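Local coordinates for protein DNA polymerase sliding clamp (Archaeoglobus fulgidus, PDB 1RWZ) that forms a homotrimeric ring through which DNA passes and probably serves as a moving platform that tethers DNA polymerase and other proteins to DNA during replication, at residues A[161-166]-A[172-177]; A[136-141]-A[152-157]; A[146-151]-A[168-173]; A[212-215]-A[221-224]. All blocks are in the same frame, centred on the assembly; numbering follows the deposited sequence.

Interaction 1: residues A[161-166]-A[172-177]; sequences FRIEAK and IVFHMT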
loop_
_atom_site.group_PDB
_atom_site.type_symbol
_atom_site.label_atom_id
_atom_site.label_comp_id
_atom_site.label_asym_id
_atom_site.label_seq_id
_atom_site.Cartn_x
_atom_site.Cartn_y
_atom_site.Cartn_z
ATOM N N PHE A 161 23.973 -7.968 -24.183
ATOM C CA PHE A 161 22.526 -7.948 -24.369
ATOM C C PHE A 161 21.945 -6.566 -24.098
ATOM O O PHE A 161 22.239 -5.946 -23.073
ATOM C CB PHE A 161 21.889 -8.974 -23.429
ATOM C CG PHE A 161 20.390 -9.002 -23.477
ATOM C CD1 PHE A 161 19.720 -9.277 -24.668
ATOM C CD2 PHE A 161 19.647 -8.773 -22.325
ATOM C CE1 PHE A 161 18.331 -9.324 -24.704
ATOM C CE2 PHE A 161 18.259 -8.817 -22.351
ATOM C CZ PHE A 161 17.597 -9.094 -23.546
ATOM N N ARG A 162 21.112 -6.088 -25.017
ATOM C CA ARG A 162 20.498 -4.777 -24.859
ATOM C C ARG A 162 18.990 -4.826 -25.046
ATOM O O ARG A 162 18.474 -5.652 -25.796
ATOM C CB ARG A 162 21.068 -3.782 -25.876
ATOM C CG ARG A 162 22.573 -3.624 -25.857
ATOM C CD ARG A 162 22.990 -2.396 -26.659
ATOM N NE ARG A 162 24.440 -2.306 -26.824
ATOM C CZ ARG A 162 25.130 -2.973 -27.745
ATOM N NH1 ARG A 162 24.502 -3.778 -28.593
ATOM N NH2 ARG A 162 26.449 -2.839 -27.816
ATOM N N ILE A 163 18.299 -3.943 -24.334
ATOM C CA ILE A 163 16.852 -3.790 -24.435
ATOM C C ILE A 163 16.719 -2.295 -24.709
ATOM O O ILE A 163 17.139 -1.472 -23.892
ATOM C CB ILE A 163 16.126 -4.141 -23.121
ATOM C CG1 ILE A 163 16.246 -5.645 -22.839
ATOM C CG2 ILE A 163 14.645 -3.759 -23.227
ATOM C CD1 ILE A 163 15.611 -6.075 -21.526
ATOM N N GLU A 164 16.159 -1.942 -25.862
ATOM C CA GLU A 164 16.038 -0.538 -26.235
ATOM C C GLU A 164 14.612 -0.098 -26.526
ATOM O O GLU A 164 13.822 -0.847 -27.098
ATOM C CB GLU A 164 16.898 -0.261 -27.472
ATOM C CG GLU A 164 18.237 -0.981 -27.464
ATOM C CD GLU A 164 19.053 -0.736 -28.720
ATOM O OE1 GLU A 164 18.469 -0.735 -29.828
ATOM O OE2 GLU A 164 20.284 -0.561 -28.603
ATOM N N ALA A 165 14.295 1.131 -26.130
ATOM C CA ALA A 165 12.974 1.698 -26.362
ATOM C C ALA A 165 13.161 3.139 -26.819
ATOM O O ALA A 165 13.998 3.869 -26.279
ATOM C CB ALA A 165 12.139 1.647 -25.086
ATOM N N LYS A 166 12.390 3.547 -27.820
ATOM C CA LYS A 166 12.497 4.904 -28.338
ATOM C C LYS A 166 11.149 5.600 -28.369
ATOM O O LYS A 166 10.141 5.004 -28.737
ATOM C CB LYS A 166 13.091 4.888 -29.747
ATOM C CG LYS A 166 14.490 4.305 -29.824
ATOM C CD LYS A 166 15.028 4.360 -31.247
ATOM C CE LYS A 166 16.462 3.855 -31.316
ATOM N NZ LYS A 166 17.376 4.681 -30.473
ATOM N N ILE A 172 15.628 4.972 -24.201
ATOM C CA ILE A 172 16.252 4.289 -23.087
ATOM C C ILE A 172 16.919 3.016 -23.573
ATOM O O ILE A 172 16.390 2.308 -24.436
ATOM C CB ILE A 172 15.208 3.977 -21.995
ATOM C CG1 ILE A 172 15.908 3.559 -20.707
ATOM C CG2 ILE A 172 14.262 2.876 -22.462
ATOM C CD1 ILE A 172 15.007 3.653 -19.490
ATOM N N VAL A 173 18.105 2.746 -23.040
ATOM C CA VAL A 173 18.850 1.555 -23.409
ATOM C C VAL A 173 19.346 0.858 -22.154
ATOM O O VAL A 173 19.995 1.478 -21.308
ATOM C CB VAL A 173 20.082 1.891 -24.279
ATOM C CG1 VAL A 173 20.903 0.627 -24.533
ATOM C CG2 VAL A 173 19.641 2.513 -25.598
ATOM N N PHE A 174 19.001 -0.418 -22.032
ATOM C CA PHE A 174 19.437 -1.253 -20.922
ATOM C C PHE A 174 20.497 -2.122 -21.583
ATOM O O PHE A 174 20.253 -2.692 -22.646
ATOM C CB PHE A 174 18.290 -2.130 -20.417
ATOM C CG PHE A 174 18.740 -3.293 -19.576
ATOM C CD1 PHE A 174 19.034 -3.126 -18.226
ATOM C CD2 PHE A 174 18.894 -4.555 -20.145
ATOM C CE1 PHE A 174 19.476 -4.203 -17.453
ATOM C CE2 PHE A 174 19.337 -5.638 -19.383
ATOM C CZ PHE A 174 19.628 -5.459 -18.035
ATOM N N HIS A 175 21.676 -2.218 -20.980
ATOM C CA HIS A 175 22.730 -3.014 -21.581
ATOM C C HIS A 175 23.596 -3.708 -20.547
ATOM O O HIS A 175 24.018 -3.100 -19.561
ATOM C CB HIS A 175 23.614 -2.130 -22.466
ATOM C CG HIS A 175 24.802 -2.839 -23.038
ATOM N ND1 HIS A 175 26.017 -2.217 -23.226
ATOM C CD2 HIS A 175 24.960 -4.111 -23.474
ATOM C CE1 HIS A 175 26.873 -3.076 -23.751
ATOM N NE2 HIS A 175 26.256 -4.232 -23.910
ATOM N N MET A 176 23.842 -4.989 -20.782
ATOM C CA MET A 176 24.693 -5.787 -19.913
ATOM C C MET A 176 25.668 -6.566 -20.776
ATOM O O MET A 176 25.277 -7.207 -21.752
ATOM C CB MET A 176 23.864 -6.750 -19.065
ATOM C CG MET A 176 23.246 -6.100 -17.841
ATOM S SD MET A 176 22.397 -7.302 -16.811
ATOM C CE MET A 176 23.748 -8.100 -16.039
ATOM N N THR A 177 26.945 -6.498 -20.421
ATOM C CA THR A 177 27.980 -7.204 -21.159
ATOM C C THR A 177 28.045 -8.651 -20.696
ATOM O O THR A 177 27.437 -9.024 -19.697
ATOM C CB THR A 177 29.365 -6.576 -20.924
ATOM O OG1 THR A 177 29.662 -6.616 -19.524
ATOM C CG2 THR A 177 29.391 -5.135 -21.405
#

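Interaction 2: residues A[136-141]-A[152-157]; sequences GEFKKA and VIFRSD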
loop_
_atom_site.group_PDB
_atom_site.type_symbol
_atom_site.label_atom_id
_atom_site.label_comp_id
_atom_site.label_asym_id
_atom_site.label_seq_id
_atom_site.Cartn_x
_atom_site.Cartn_y
_atom_site.Cartn_z
ATOM N N GLY A 136 14.715 -10.020 -11.639
ATOM C CA GLY A 136 14.393 -8.721 -11.073
ATOM C C GLY A 136 15.012 -7.592 -11.871
ATOM O O GLY A 136 14.405 -6.530 -12.044
ATOM N N GLU A 137 16.228 -7.818 -12.356
ATOM C CA GLU A 137 16.936 -6.827 -13.152
ATOM C C GLU A 137 16.203 -6.646 -14.482
ATOM O O GLU A 137 16.052 -5.524 -14.973
ATOM C CB GLU A 137 18.371 -7.288 -13.406
ATOM C CG GLU A 137 19.234 -6.295 -14.161
ATOM C CD GLU A 137 19.488 -5.007 -13.387
ATOM O OE1 GLU A 137 19.046 -4.892 -12.223
ATOM O OE2 GLU A 137 20.139 -4.106 -13.949
ATOM N N PHE A 138 15.751 -7.759 -15.053
ATOM C CA PHE A 138 15.016 -7.734 -16.319
ATOM C C PHE A 138 13.719 -6.955 -16.108
ATOM O O PHE A 138 13.355 -6.093 -16.911
ATOM C CB PHE A 138 14.697 -9.167 -16.759
ATOM C CG PHE A 138 13.875 -9.257 -18.021
ATOM C CD1 PHE A 138 14.454 -9.038 -19.266
ATOM C CD2 PHE A 138 12.526 -9.588 -17.958
ATOM C CE1 PHE A 138 13.694 -9.155 -20.439
ATOM C CE2 PHE A 138 11.759 -9.707 -19.123
ATOM C CZ PHE A 138 12.346 -9.490 -20.362
ATOM N N LYS A 139 13.037 -7.258 -15.007
ATOM C CA LYS A 139 11.780 -6.606 -14.662
ATOM C C LYS A 139 11.959 -5.090 -14.593
ATOM O O LYS A 139 11.105 -4.338 -15.060
ATOM C CB LYS A 139 11.276 -7.153 -13.321
ATOM C CG LYS A 139 9.917 -6.643 -12.864
ATOM C CD LYS A 139 9.417 -7.475 -11.690
ATOM C CE LYS A 139 8.047 -7.022 -11.206
ATOM N NZ LYS A 139 7.472 -7.984 -10.218
ATOM N N LYS A 140 13.069 -4.645 -14.011
ATOM C CA LYS A 140 13.351 -3.219 -13.897
ATOM C C LYS A 140 13.597 -2.605 -15.272
ATOM O O LYS A 140 13.191 -1.471 -15.538
ATOM C CB LYS A 140 14.576 -2.988 -13.006
ATOM C CG LYS A 140 14.340 -3.275 -11.534
ATOM C CD LYS A 140 15.659 -3.224 -10.767
ATOM C CE LYS A 140 15.463 -3.494 -9.284
ATOM N NZ LYS A 140 14.672 -2.414 -8.629
ATOM N N ALA A 141 14.265 -3.353 -16.145
ATOM C CA ALA A 141 14.549 -2.868 -17.489
ATOM C C ALA A 141 13.238 -2.643 -18.238
ATOM O O ALA A 141 13.053 -1.615 -18.893
ATOM C CB ALA A 141 15.418 -3.873 -18.243
ATOM N N VAL A 152 9.672 -2.597 -27.472
ATOM C CA VAL A 152 11.094 -2.625 -27.158
ATOM C C VAL A 152 11.839 -3.579 -28.071
ATOM O O VAL A 152 11.285 -4.575 -28.541
ATOM C CB VAL A 152 11.361 -3.076 -25.705
ATOM C CG1 VAL A 152 10.887 -2.023 -24.736
ATOM C CG2 VAL A 152 10.671 -4.404 -25.439
ATOM N N ILE A 153 13.100 -3.263 -28.328
ATOM C CA ILE A 153 13.939 -4.113 -29.150
ATOM C C ILE A 153 14.866 -4.900 -28.230
ATOM O O ILE A 153 15.453 -4.329 -27.309
ATOM C CB ILE A 153 14.828 -3.286 -30.102
ATOM C CG1 ILE A 153 13.968 -2.626 -31.181
ATOM C CG2 ILE A 153 15.885 -4.179 -30.738
ATOM C CD1 ILE A 153 14.734 -1.662 -32.070
ATOM N N PHE A 154 14.958 -6.207 -28.456
ATOM C CA PHE A 154 15.878 -7.059 -27.707
ATOM C C PHE A 154 16.999 -7.290 -28.705
ATOM O O PHE A 154 16.751 -7.696 -29.843
ATOM C CB PHE A 154 15.258 -8.411 -27.344
ATOM C CG PHE A 154 14.353 -8.375 -26.144
ATOM C CD1 PHE A 154 13.945 -9.562 -25.543
ATOM C CD2 PHE A 154 13.889 -7.170 -25.627
ATOM C CE1 PHE A 154 13.086 -9.551 -24.445
ATOM C CE2 PHE A 154 13.032 -7.150 -24.526
ATOM C CZ PHE A 154 12.630 -8.339 -23.936
ATOM N N ARG A 155 18.230 -7.036 -28.287
ATOM C CA ARG A 155 19.365 -7.190 -29.180
ATOM C C ARG A 155 20.512 -7.910 -28.488
ATOM O O ARG A 155 20.850 -7.604 -27.347
ATOM C CB ARG A 155 19.806 -5.803 -29.651
ATOM C CG ARG A 155 21.062 -5.751 -30.484
ATOM C CD ARG A 155 21.393 -4.295 -30.789
ATOM N NE ARG A 155 22.733 -4.125 -31.342
ATOM C CZ ARG A 155 23.290 -2.942 -31.585
ATOM N NH1 ARG A 155 22.622 -1.827 -31.321
ATOM N NH2 ARG A 155 24.515 -2.874 -32.090
ATOM N N SER A 156 21.091 -8.879 -29.185
ATOM C CA SER A 156 22.210 -9.644 -28.652
ATOM C C SER A 156 23.308 -9.784 -29.699
ATOM O O SER A 156 23.038 -9.886 -30.893
ATOM C CB SER A 156 21.736 -11.042 -28.225
ATOM O OG SER A 156 22.787 -11.806 -27.660
ATOM N N ASP A 157 24.550 -9.756 -29.237
ATOM C CA ASP A 157 25.707 -9.947 -30.099
ATOM C C ASP A 157 26.885 -10.221 -29.182
ATOM O O ASP A 157 26.705 -10.380 -27.975
ATOM C CB ASP A 157 25.979 -8.729 -30.996
ATOM C CG ASP A 157 26.244 -7.459 -30.216
ATOM O OD1 ASP A 157 26.802 -7.530 -29.104
ATOM O OD2 ASP A 157 25.905 -6.378 -30.736
#

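Interaction 3: residues A[146-151]-A[168-173]; sequences DKISDQ and DVDSIV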
loop_
_atom_site.group_PDB
_atom_site.type_symbol
_atom_site.label_atom_id
_atom_site.label_comp_id
_atom_site.label_asym_id
_atom_site.label_seq_id
_atom_site.Cartn_x
_atom_site.Cartn_y
_atom_site.Cartn_z
ATOM N N ASP A 146 8.935 0.752 -20.368
ATOM C CA ASP A 146 7.497 1.005 -20.369
ATOM C C ASP A 146 7.147 2.487 -20.226
ATOM O O ASP A 146 6.064 2.916 -20.622
ATOM C CB ASP A 146 6.835 0.199 -19.249
ATOM C CG ASP A 146 5.341 0.446 -19.150
ATOM O OD1 ASP A 146 4.633 0.278 -20.165
ATOM O OD2 ASP A 146 4.875 0.800 -18.047
ATOM N N LYS A 147 8.056 3.268 -19.660
ATOM C CA LYS A 147 7.806 4.693 -19.492
ATOM C C LYS A 147 8.105 5.467 -20.770
ATOM O O LYS A 147 7.672 6.608 -20.928
ATOM C CB LYS A 147 8.654 5.243 -18.345
ATOM C CG LYS A 147 8.166 4.802 -16.975
ATOM C CD LYS A 147 9.041 5.346 -15.868
ATOM C CE LYS A 147 8.429 5.047 -14.508
ATOM N NZ LYS A 147 8.165 3.593 -14.341
ATOM N N ILE A 148 8.833 4.831 -21.683
ATOM C CA ILE A 148 9.226 5.457 -22.941
ATOM C C ILE A 148 8.401 5.039 -24.156
ATOM O O ILE A 148 8.032 5.875 -24.986
ATOM C CB ILE A 148 10.715 5.151 -23.251
ATOM C CG1 ILE A 148 11.611 5.779 -22.183
ATOM C CG2 ILE A 148 11.087 5.661 -24.634
ATOM C CD1 ILE A 148 11.467 7.281 -22.077
ATOM N N SER A 149 8.108 3.749 -24.261
ATOM C CA SER A 149 7.376 3.244 -25.412
ATOM C C SER A 149 6.533 2.023 -25.082
ATOM O O SER A 149 6.579 1.506 -23.967
ATOM C CB SER A 149 8.378 2.896 -26.521
ATOM O OG SER A 149 7.736 2.379 -27.671
ATOM N N ASP A 150 5.749 1.572 -26.054
ATOM C CA ASP A 150 4.925 0.391 -25.859
ATOM C C ASP A 150 5.571 -0.785 -26.594
ATOM O O ASP A 150 5.023 -1.883 -26.646
ATOM C CB ASP A 150 3.496 0.648 -26.355
ATOM C CG ASP A 150 3.429 0.923 -27.840
ATOM O OD1 ASP A 150 4.398 1.476 -28.398
ATOM O OD2 ASP A 150 2.385 0.600 -28.449
ATOM N N GLN A 151 6.756 -0.537 -27.148
ATOM C CA GLN A 151 7.521 -1.554 -27.867
ATOM C C GLN A 151 8.995 -1.455 -27.509
ATOM O O GLN A 151 9.512 -0.366 -27.281
ATOM C CB GLN A 151 7.394 -1.365 -29.375
ATOM C CG GLN A 151 6.000 -1.509 -29.902
ATOM C CD GLN A 151 5.916 -1.182 -31.378
ATOM O OE1 GLN A 151 4.946 -1.524 -32.041
ATOM N NE2 GLN A 151 6.936 -0.507 -31.897
ATOM N N ASP A 168 9.194 9.765 -28.907
ATOM C CA ASP A 168 9.324 10.917 -29.789
ATOM C C ASP A 168 10.541 11.772 -29.454
ATOM O O ASP A 168 11.326 12.111 -30.341
ATOM C CB ASP A 168 8.062 11.782 -29.731
ATOM C CG ASP A 168 6.878 11.133 -30.422
ATOM O OD1 ASP A 168 7.012 10.762 -31.609
ATOM O OD2 ASP A 168 5.809 11.000 -29.784
ATOM N N VAL A 169 10.709 12.107 -28.177
ATOM C CA VAL A 169 11.827 12.951 -27.770
ATOM C C VAL A 169 12.810 12.314 -26.788
ATOM O O VAL A 169 13.793 12.943 -26.392
ATOM C CB VAL A 169 11.312 14.280 -27.179
ATOM C CG1 VAL A 169 10.514 15.032 -28.237
ATOM C CG2 VAL A 169 10.449 14.013 -25.957
ATOM N N ASP A 170 12.548 11.076 -26.385
ATOM C CA ASP A 170 13.462 10.399 -25.473
ATOM C C ASP A 170 13.659 8.934 -25.837
ATOM O O ASP A 170 12.964 8.390 -26.699
ATOM C CB ASP A 170 13.002 10.533 -24.010
ATOM C CG ASP A 170 11.553 10.135 -23.793
ATOM O OD1 ASP A 170 10.986 9.391 -24.623
ATOM O OD2 ASP A 170 10.981 10.560 -22.765
ATOM N N SER A 171 14.630 8.304 -25.189
ATOM C CA SER A 171 14.923 6.904 -25.450
ATOM C C SER A 171 15.599 6.295 -24.240
ATOM O O SER A 171 16.097 7.004 -23.361
ATOM C CB SER A 171 15.842 6.768 -26.660
ATOM O OG SER A 171 17.096 7.384 -26.414
ATOM N N ILE A 172 15.628 4.972 -24.201
ATOM C CA ILE A 172 16.252 4.289 -23.087
ATOM C C ILE A 172 16.919 3.016 -23.573
ATOM O O ILE A 172 16.390 2.308 -24.436
ATOM C CB ILE A 172 15.208 3.977 -21.995
ATOM C CG1 ILE A 172 15.908 3.559 -20.707
ATOM C CG2 ILE A 172 14.262 2.876 -22.462
ATOM C CD1 ILE A 172 15.007 3.653 -19.490
ATOM N N VAL A 173 18.105 2.746 -23.040
ATOM C CA VAL A 173 18.850 1.555 -23.409
ATOM C C VAL A 173 19.346 0.858 -22.154
ATOM O O VAL A 173 19.995 1.478 -21.308
ATOM C CB VAL A 173 20.082 1.891 -24.279
ATOM C CG1 VAL A 173 20.903 0.627 -24.533
ATOM C CG2 VAL A 173 19.641 2.513 -25.598
HETATM O O HOH W 1 9.168 9.194 -21.323
HETATM O O HOH W 2 8.282 8.508 -24.828
#

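Interaction 4: residues A[212-215]-A[221-224]; sequences TIHL and VRLV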
loop_
_atom_site.group_PDB
_atom_site.type_symbol
_atom_site.label_atom_id
_atom_site.label_comp_id
_atom_site.label_asym_id
_atom_site.label_seq_id
_atom_site.Cartn_x
_atom_site.Cartn_y
_atom_site.Cartn_z
ATOM N N THR A 212 16.143 -17.061 -18.175
ATOM C CA THR A 212 16.951 -17.470 -19.310
ATOM C C THR A 212 16.171 -17.015 -20.529
ATOM O O THR A 212 15.015 -17.405 -20.716
ATOM C CB THR A 212 17.125 -18.995 -19.375
ATOM O OG1 THR A 212 17.829 -19.442 -18.209
ATOM C CG2 THR A 212 17.911 -19.396 -20.635
ATOM N N ILE A 213 16.800 -16.180 -21.342
ATOM C CA ILE A 213 16.160 -15.667 -22.546
ATOM C C ILE A 213 16.731 -16.373 -23.765
ATOM O O ILE A 213 17.948 -16.455 -23.914
ATOM C CB ILE A 213 16.429 -14.159 -22.718
ATOM C CG1 ILE A 213 15.970 -13.396 -21.474
ATOM C CG2 ILE A 213 15.725 -13.643 -23.981
ATOM C CD1 ILE A 213 16.376 -11.928 -21.475
ATOM N N HIS A 214 15.853 -16.893 -24.620
ATOM C CA HIS A 214 16.268 -17.542 -25.866
ATOM C C HIS A 214 15.767 -16.561 -26.926
ATOM O O HIS A 214 14.565 -16.322 -27.040
ATOM C CB HIS A 214 15.595 -18.906 -26.009
ATOM C CG HIS A 214 15.993 -19.883 -24.945
ATOM N ND1 HIS A 214 17.180 -20.583 -24.982
ATOM C CD2 HIS A 214 15.377 -20.248 -23.797
ATOM C CE1 HIS A 214 17.278 -21.337 -23.902
ATOM N NE2 HIS A 214 16.196 -21.152 -23.166
ATOM N N LEU A 215 16.693 -15.995 -27.692
ATOM C CA LEU A 215 16.352 -14.974 -28.671
ATOM C C LEU A 215 16.842 -15.210 -30.095
ATOM O O LEU A 215 17.963 -15.669 -30.313
ATOM C CB LEU A 215 16.903 -13.632 -28.176
ATOM C CG LEU A 215 16.678 -12.331 -28.951
ATOM C CD1 LEU A 215 15.215 -11.918 -28.858
ATOM C CD2 LEU A 215 17.559 -11.236 -28.356
ATOM N N VAL A 221 10.191 -14.727 -28.705
ATOM C CA VAL A 221 11.229 -14.845 -27.690
ATOM C C VAL A 221 10.746 -15.823 -26.622
ATOM O O VAL A 221 9.547 -15.903 -26.343
ATOM C CB VAL A 221 11.548 -13.463 -27.044
ATOM C CG1 VAL A 221 10.295 -12.875 -26.393
ATOM C CG2 VAL A 221 12.671 -13.606 -26.020
ATOM N N ARG A 222 11.672 -16.603 -26.065
ATOM C CA ARG A 222 11.341 -17.537 -24.996
ATOM C C ARG A 222 11.928 -16.946 -23.716
ATOM O O ARG A 222 13.119 -16.641 -23.664
ATOM C CB ARG A 222 11.974 -18.916 -25.223
ATOM C CG ARG A 222 11.437 -19.723 -26.398
ATOM C CD ARG A 222 12.194 -21.054 -26.492
ATOM N NE ARG A 222 12.060 -21.839 -25.266
ATOM C CZ ARG A 222 12.934 -22.752 -24.847
ATOM N NH1 ARG A 222 14.029 -23.012 -25.555
ATOM N NH2 ARG A 222 12.720 -23.402 -23.707
ATOM N N LEU A 223 11.086 -16.779 -22.703
ATOM C CA LEU A 223 11.504 -16.234 -21.417
ATOM C C LEU A 223 11.268 -17.322 -20.381
ATOM O O LEU A 223 10.145 -17.533 -19.933
ATOM C CB LEU A 223 10.679 -14.989 -21.084
ATOM C CG LEU A 223 10.806 -13.867 -22.123
ATOM C CD1 LEU A 223 9.791 -12.772 -21.831
ATOM C CD2 LEU A 223 12.221 -13.307 -22.114
ATOM N N VAL A 224 12.333 -18.023 -20.014
ATOM C CA VAL A 224 12.212 -19.100 -19.053
ATOM C C VAL A 224 12.549 -18.615 -17.652
ATOM O O VAL A 224 13.717 -18.398 -17.320
ATOM C CB VAL A 224 13.138 -20.274 -19.426
ATOM C CG1 VAL A 224 12.871 -21.472 -18.520
ATOM C CG2 VAL A 224 12.914 -20.661 -20.888
HETATM O O HOH W 3 16.016 -19.822 -16.276
#

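Interaction 1: residues A[161-166]-A[172-177]
Six backbone hydrogen bonds, all close to straight, join 161-166 to 172-177 in pairs at F161/M176, I163/F174 and A165/I172; the shortest runs from F174 N to I163 O at 2.8 Å. Between them, R162/H175 and E164/V173 are non-hydrogen-bonded pairs, where R162 CA makes a CA-H...O contact of 3.1 Å with F174 O. The strand directions are 173° apart, so this is a regular antiparallel hairpin, built from strands 160-166 and 170-176. In the trimer, I172, V173 and F174 also pair with a strand of the second subunit, which carries the sheet across the interface.

Apolar contacts lie on the face that bears F161, I163, A165, I172, F174 and M176. A first torsion of 163° sets F174 CG opposite its backbone N and carries the ring to I163, whose CD1 stands 3.9 Å from F174 CD2. Farther along, A165 CB meets I172 CG2 at 3.6 Å. Helix 135-146 packs against this face, with F138 on I163 and A141 on F174.

On the other face R162 and H175 run side by side. R162 NE sits 3.7 Å above the H175 ring plane, over its centre, although the guanidinium is turned 34° from that plane. F161 O lies in the ring plane at its edge, 3.3 Å from H175 CD2, while H175 NE2 is hydrogen-bonded to E159 O.

Interaction 2: residues A[136-141]-A[152-157]
This is a buried aromatic contact between a helix and a sheet: F138, on helix 135-146, meets F154, on strand 151-157. The contact is confined to these two rings, and the buried surface is accordingly small, 69 Å² for both sides together. The closest atoms are F138 CE1 and F154 CZ, 3.7 Å apart, and F138 CZ follows at 3.8 Å from F154 CZ. Seen from F138, the F154 CZ atom arrives at the ring edge, near its plane. The planes stand at 83° with centroids 5.9 Å apart, but the approach is oblique. Each ring reaches the other through a different first torsion: F138 holds CG anti to the backbone N (chi1 177°), whereas F154 holds it anti to the carbonyl carbon (chi1 -80°).

Other apolar groups complete the surroundings. I163 of the adjoining strand touches both phenylalanines, F193 meets F154 edge-to-face, and I213 and L215 of strand 210-215 pack on F138 and F154 respectively. Helix-on-sheet packing of this kind is characteristic of the sliding-ring fold of the PCNA family, in which helices line the central channel and sheets form the outer layer; here it belongs to the C-terminal domain.

Interaction 3: residues A[146-151]-A[168-173]
D170 OD2 is gripped by three groups: water 1 donates to it at 2.7 Å, Y106 OH of the second subunit is hydrogen-bonded to it, and R73 NH1 of that chain forms a salt bridge with it. Water 1 also donates to K147 O, and water 2 donates to D170 OD1 at 2.9 Å and to I148 O at 2.6 Å. Each carboxylate oxygen thus has its own water leading to a successive carbonyl of 146-151, an arrangement that should restrict rotation of the group. The partners on the second subunit would be expected to stabilise the negative charge.

Direct contact across the two segments is made by I148. Its side chain and that of D170 come from opposite directions, bringing I148 CD1 to 3.3 Å from D170 CG. D170 has chi1 at 51°, with CG lodged between its backbone N and carbonyl carbon, which turns the carboxylate toward I148 and the waters. The other branch of I148, CG2, lies 3.7 Å from D170 OD1, while CG1 packs on I172 CG2 at 3.9 Å. Y106 of the second subunit also touches I148.

Within 146-151 the bend is secured locally, for Q151 N donates to S149 OG at 3.1 Å with an N-H...O angle of 158°. This is an ST turn, set between helix 135-146 and strand 151-157. The strand start at D170, paired with a strand of the second subunit and flanked by this loop, is part of the head-to-tail interface of the trimeric PCNA ring.

Interaction 4: residues A[212-215]-A[221-224]
Strands 212-215 and 221-224 run antiparallel, and four backbone hydrogen bonds join them at the pairs T212/V224 and H214/R222; the straightest is R222 N to H214 O at 3.1 Å, with an N-H...O angle of 177°.

On the face carrying H214 and R222, the guanidinium lies flat on the imidazole, with planes 3° apart and centres separated by 4.1 Å. R222 NH1 stands 3.5 Å above the centre of the H214 ring. The arginine chain bends at chi3 (59°), which folds its end back over the histidine, and V224 CG2 meets the ring edge in its plane, 3.8 Å from H214 CD2. A salt bridge from R222 NE to E235 OE1 anchors the guanidinium from the adjoining strand and should limit its freedom to leave the ring. Beside the T212/V224 pair, water 3 donates to V224 O and lies 2.7 Å from T212 OG1.

The opposite face is apolar. I213 CG2 touches V221 CG2 at 3.7 Å, and I213 CG1 meets L223 CD2 at 3.8 Å, the I213 and L223 side chains pointing the same way.

This hairpin lies inside a larger antiparallel sheet: strand 129-134 borders 210-215, strand 232-238 borders 221-227, and helix 195-201 packs on L223 through L198 and F201.

Overall arrangement
All four contacts belong to the C-terminal PCNA domain. Along the chain, interactions 2 and 3 alternate their segments, interaction 2 closes before interaction 1 opens, interaction 1 ends on the strand of interaction 3, and interaction 4 follows. Interactions 1 and 2 have centres about 6 Å apart and meet at neighbouring strands 151-157 and 160-166; interaction 3, about 11 Å from interaction 1, shares I172 and V173 with it. Interaction 4 lies in a different sheet, yet I213 touches F161 and F138 of interactions 1 and 2. Centres of interactions 3 and 4 are about 22 Å apart. The contacts thus lead from the sheet continuing into the second subunit to that joining the two halves of the chain.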